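Long-range contact in molybdenum ABC transporter, periplasmic molybdenum-binding protein (Vibrio cholerae, PDB 4RXL), which probably captures molybdate or tungstate in the periplasm and passes it to an ABC-type uptake transporter: residues N84-I89 with T185-Q190. Residues are numbered along the deposited sequence; the frame is centred on the assembly and turned at random.
Sequences NSLVLI and TAFSAQ
Leu86, Val87 and Leu88 run antiparallel to Thr185, Ala186 and Phe187, with Val87 and Ala186 as a non-hydrogen-bonded pair and Leu88 and Thr185 as the hydrogen-bonded pair next to it. Leu88 N gives a nearly straight bond to Thr185 O (2.9 Å, 173°), while the return bond from Thr185 N to Leu88 O is weak. One step on, Phe187 N donates to Leu86 O at 2.9 Å. Beyond it the chains diverge, and a water spans the gap, accepting from Leu86 N and donating to Phe187 O. On one face of the sheet, Val87 CG1 rests 4.0 Å from Ala186 CB. On the other, the Phe187 ring lies alongside two leucines, its CD2 3.9 Å from Leu86 CD2 and its CE2 4.1 Å from Leu88 CB. With CG anti to its own carbonyl carbon (chi1 -68°), the ring turns back towards strand 78-91 and puts its edge to Leu86 O. Ala133 of helix 125-137 touches Phe187, and Leu86, whose side chain lies about 7 Å from the bound tungstate, also meets Tyr129 of that helix. Direct backbone bonds thus give way to a water link that satisfies Leu86 N and Phe187 O, while the apolar ring packs beside the pairing.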
ATOM      1  N   ASN A  84       1.327  -5.873  -6.069  1.00 16.13           N
ATOM      2  CA  ASN A  84       1.280  -4.519  -6.617  1.00 17.22           C
ATOM      3  C   ASN A  84       2.614  -4.218  -7.263  1.00 18.34           C
ATOM      4  O   ASN A  84       3.525  -5.041  -7.233  1.00 17.98           O
ATOM      5  CB  ASN A  84       0.928  -3.503  -5.516  1.00 16.55           C
ATOM      6  CG  ASN A  84       0.014  -2.378  -5.988  1.00 14.96           C
ATOM      7  OD1 ASN A  84       0.041  -1.963  -7.161  1.00 16.49           O
ATOM      8  ND2 ASN A  84      -0.747  -1.823  -5.056  1.00 13.06           N
ATOM      9  N   SER A  85       2.705  -3.033  -7.878  1.00 17.45           N
ATOM     10  CA  SER A  85       3.967  -2.501  -8.334  1.00 17.69           C
ATOM     11  C   SER A  85       4.083  -1.083  -7.826  1.00 15.02           C
ATOM     12  O   SER A  85       3.121  -0.479  -7.327  1.00 14.69           O
ATOM     13  CB  SER A  85       4.097  -2.594  -9.839  1.00 21.95           C
ATOM     14  OG  SER A  85       3.164  -1.760 -10.469  1.00 24.92           O
ATOM     15  N   LEU A  86       5.284  -0.534  -7.948  1.00 15.53           N
ATOM     16  CA  LEU A  86       5.633   0.783  -7.416  1.00 16.15           C
ATOM     17  C   LEU A  86       5.918   1.757  -8.573  1.00 16.59           C
ATOM     18  O   LEU A  86       6.588   1.396  -9.555  1.00 17.45           O
ATOM     19  CB  LEU A  86       6.878   0.652  -6.545  1.00 16.47           C
ATOM     20  CG  LEU A  86       7.146   1.706  -5.472  1.00 16.57           C
ATOM     21  CD1 LEU A  86       6.195   1.516  -4.315  1.00 17.48           C
ATOM     22  CD2 LEU A  86       8.578   1.590  -4.995  1.00 21.92           C
ATOM     23  N   VAL A  87       5.386   2.974  -8.440  1.00 15.77           N
ATOM     24  CA  VAL A  87       5.509   3.986  -9.468  1.00 15.93           C
ATOM     25  C   VAL A  87       5.928   5.344  -8.930  1.00 17.09           C
ATOM     26  O   VAL A  87       5.787   5.662  -7.744  1.00 17.33           O
ATOM     27  CB  VAL A  87       4.203   4.130 -10.272  1.00 20.85           C
ATOM     28  CG1 VAL A  87       3.873   2.806 -10.960  1.00 18.06           C
ATOM     29  CG2 VAL A  87       3.046   4.572  -9.394  1.00 19.87           C
ATOM     30  N   LEU A  88       6.488   6.111  -9.859  1.00 18.57           N
ATOM     31  CA  LEU A  88       6.844   7.484  -9.648  1.00 18.15           C
ATOM     32  C   LEU A  88       5.759   8.298 -10.320  1.00 18.70           C
ATOM     33  O   LEU A  88       5.484   8.134 -11.523  1.00 20.53           O
ATOM     34  CB  LEU A  88       8.196   7.768 -10.277  1.00 19.79           C
ATOM     35  CG  LEU A  88       8.765   9.181 -10.088  1.00 22.30           C
ATOM     36  CD1 LEU A  88       9.031   9.482  -8.615  1.00 20.96           C
ATOM     37  CD2 LEU A  88      10.025   9.272 -10.907  1.00 21.73           C
ATOM     38  N   ILE A  89       5.158   9.193  -9.549  1.00 20.01           N
ATOM     39  CA  ILE A  89       4.097  10.073 -10.041  1.00 21.86           C
ATOM     40  C   ILE A  89       4.439  11.556  -9.934  1.00 25.90           C
ATOM     41  O   ILE A  89       5.297  11.957  -9.157  1.00 23.61           O
ATOM     42  CB  ILE A  89       2.748   9.809  -9.330  1.00 22.50           C
ATOM     43  CG1 ILE A  89       2.856   9.925  -7.805  1.00 20.08           C
ATOM     44  CG2 ILE A  89       2.225   8.415  -9.613  1.00 19.95           C
ATOM     45  CD1 ILE A  89       1.523  10.150  -7.137  1.00 19.35           C
ATOM     46  N   THR A 185       7.062   7.007 -14.381  1.00 25.22           N
ATOM     47  CA  THR A 185       7.651   5.724 -14.720  1.00 25.17           C
ATOM     48  C   THR A 185       7.364   4.753 -13.588  1.00 19.11           C
ATOM     49  O   THR A 185       6.924   5.150 -12.517  1.00 22.86           O
ATOM     50  CB  THR A 185       9.175   5.830 -15.003  1.00 32.30           C
ATOM     51  OG1 THR A 185       9.611   4.691 -15.762  1.00 34.13           O
ATOM     52  CG2 THR A 185       9.979   5.889 -13.730  1.00 27.24           C
ATOM     53  N   ALA A 186       7.533   3.468 -13.866  1.00 21.77           N
ATOM     54  CA  ALA A 186       7.386   2.438 -12.883  1.00 20.51           C
ATOM     55  C   ALA A 186       8.774   1.931 -12.515  1.00 20.76           C
ATOM     56  O   ALA A 186       9.641   1.801 -13.375  1.00 23.84           O
ATOM     57  CB  ALA A 186       6.554   1.300 -13.455  1.00 21.82           C
ATOM     58  N   PHE A 187       8.961   1.620 -11.241  1.00 17.16           N
ATOM     59  CA  PHE A 187      10.226   1.035 -10.774  1.00 18.57           C
ATOM     60  C   PHE A 187      10.357  -0.417 -11.215  1.00 21.70           C
ATOM     61  O   PHE A 187       9.352  -1.143 -11.268  1.00 20.59           O
ATOM     62  CB  PHE A 187      10.328   1.164  -9.252  1.00 20.20           C
ATOM     63  CG  PHE A 187      10.490   2.567  -8.800  1.00 18.03           C
ATOM     64  CD1 PHE A 187      11.737   3.159  -8.802  1.00 22.07           C
ATOM     65  CD2 PHE A 187       9.387   3.308  -8.435  1.00 19.68           C
ATOM     66  CE1 PHE A 187      11.883   4.453  -8.401  1.00 21.83           C
ATOM     67  CE2 PHE A 187       9.526   4.618  -8.045  1.00 21.77           C
ATOM     68  CZ  PHE A 187      10.776   5.189  -8.037  1.00 19.47           C
ATOM     69  N   SER A 188      11.583  -0.852 -11.479  1.00 20.27           N
ATOM     70  CA  SER A 188      11.820  -2.229 -11.948  1.00 20.21           C
ATOM     71  C   SER A 188      11.569  -3.266 -10.836  1.00 23.43           C
ATOM     72  O   SER A 188      11.688  -2.980  -9.652  1.00 20.84           O
ATOM     73  CB  SER A 188      13.244  -2.368 -12.489  1.00 25.20           C
ATOM     74  OG  SER A 188      14.126  -2.363 -11.410  1.00 25.70           O
ATOM     75  N   ALA A 189      11.265  -4.499 -11.234  1.00 21.23           N
ATOM     76  CA  ALA A 189      11.095  -5.594 -10.288  1.00 18.44           C
ATOM     77  C   ALA A 189      12.350  -5.860  -9.440  1.00 21.28           C
ATOM     78  O   ALA A 189      12.264  -6.310  -8.313  1.00 27.32           O
ATOM     79  CB  ALA A 189      10.710  -6.863 -11.048  1.00 24.04           C
ATOM     80  N   GLN A 190      13.509  -5.544  -9.998  0.50 21.20           N
ATOM     81  CA  GLN A 190      14.789  -5.735  -9.322  0.50 21.50           C
ATOM     82  C   GLN A 190      15.044  -4.694  -8.241  0.50 22.26           C
ATOM     83  O   GLN A 190      15.910  -4.879  -7.382  0.50 26.64           O
ATOM     84  CB  GLN A 190      15.915  -5.670 -10.358  0.50 21.85           C
ATOM     85  CG  GLN A 190      15.996  -6.890 -11.253  0.50 22.52           C
ATOM     86  CD  GLN A 190      14.877  -6.944 -12.271  0.50 22.49           C
ATOM     87  OE1 GLN A 190      14.461  -5.917 -12.795  0.50 24.27           O
ATOM     88  NE2 GLN A 190      14.387  -8.139 -12.550  0.50 18.78           N
TER
HETATM   89  O   HOH W   1       7.607  -1.972  -9.111  1.00 19.42           O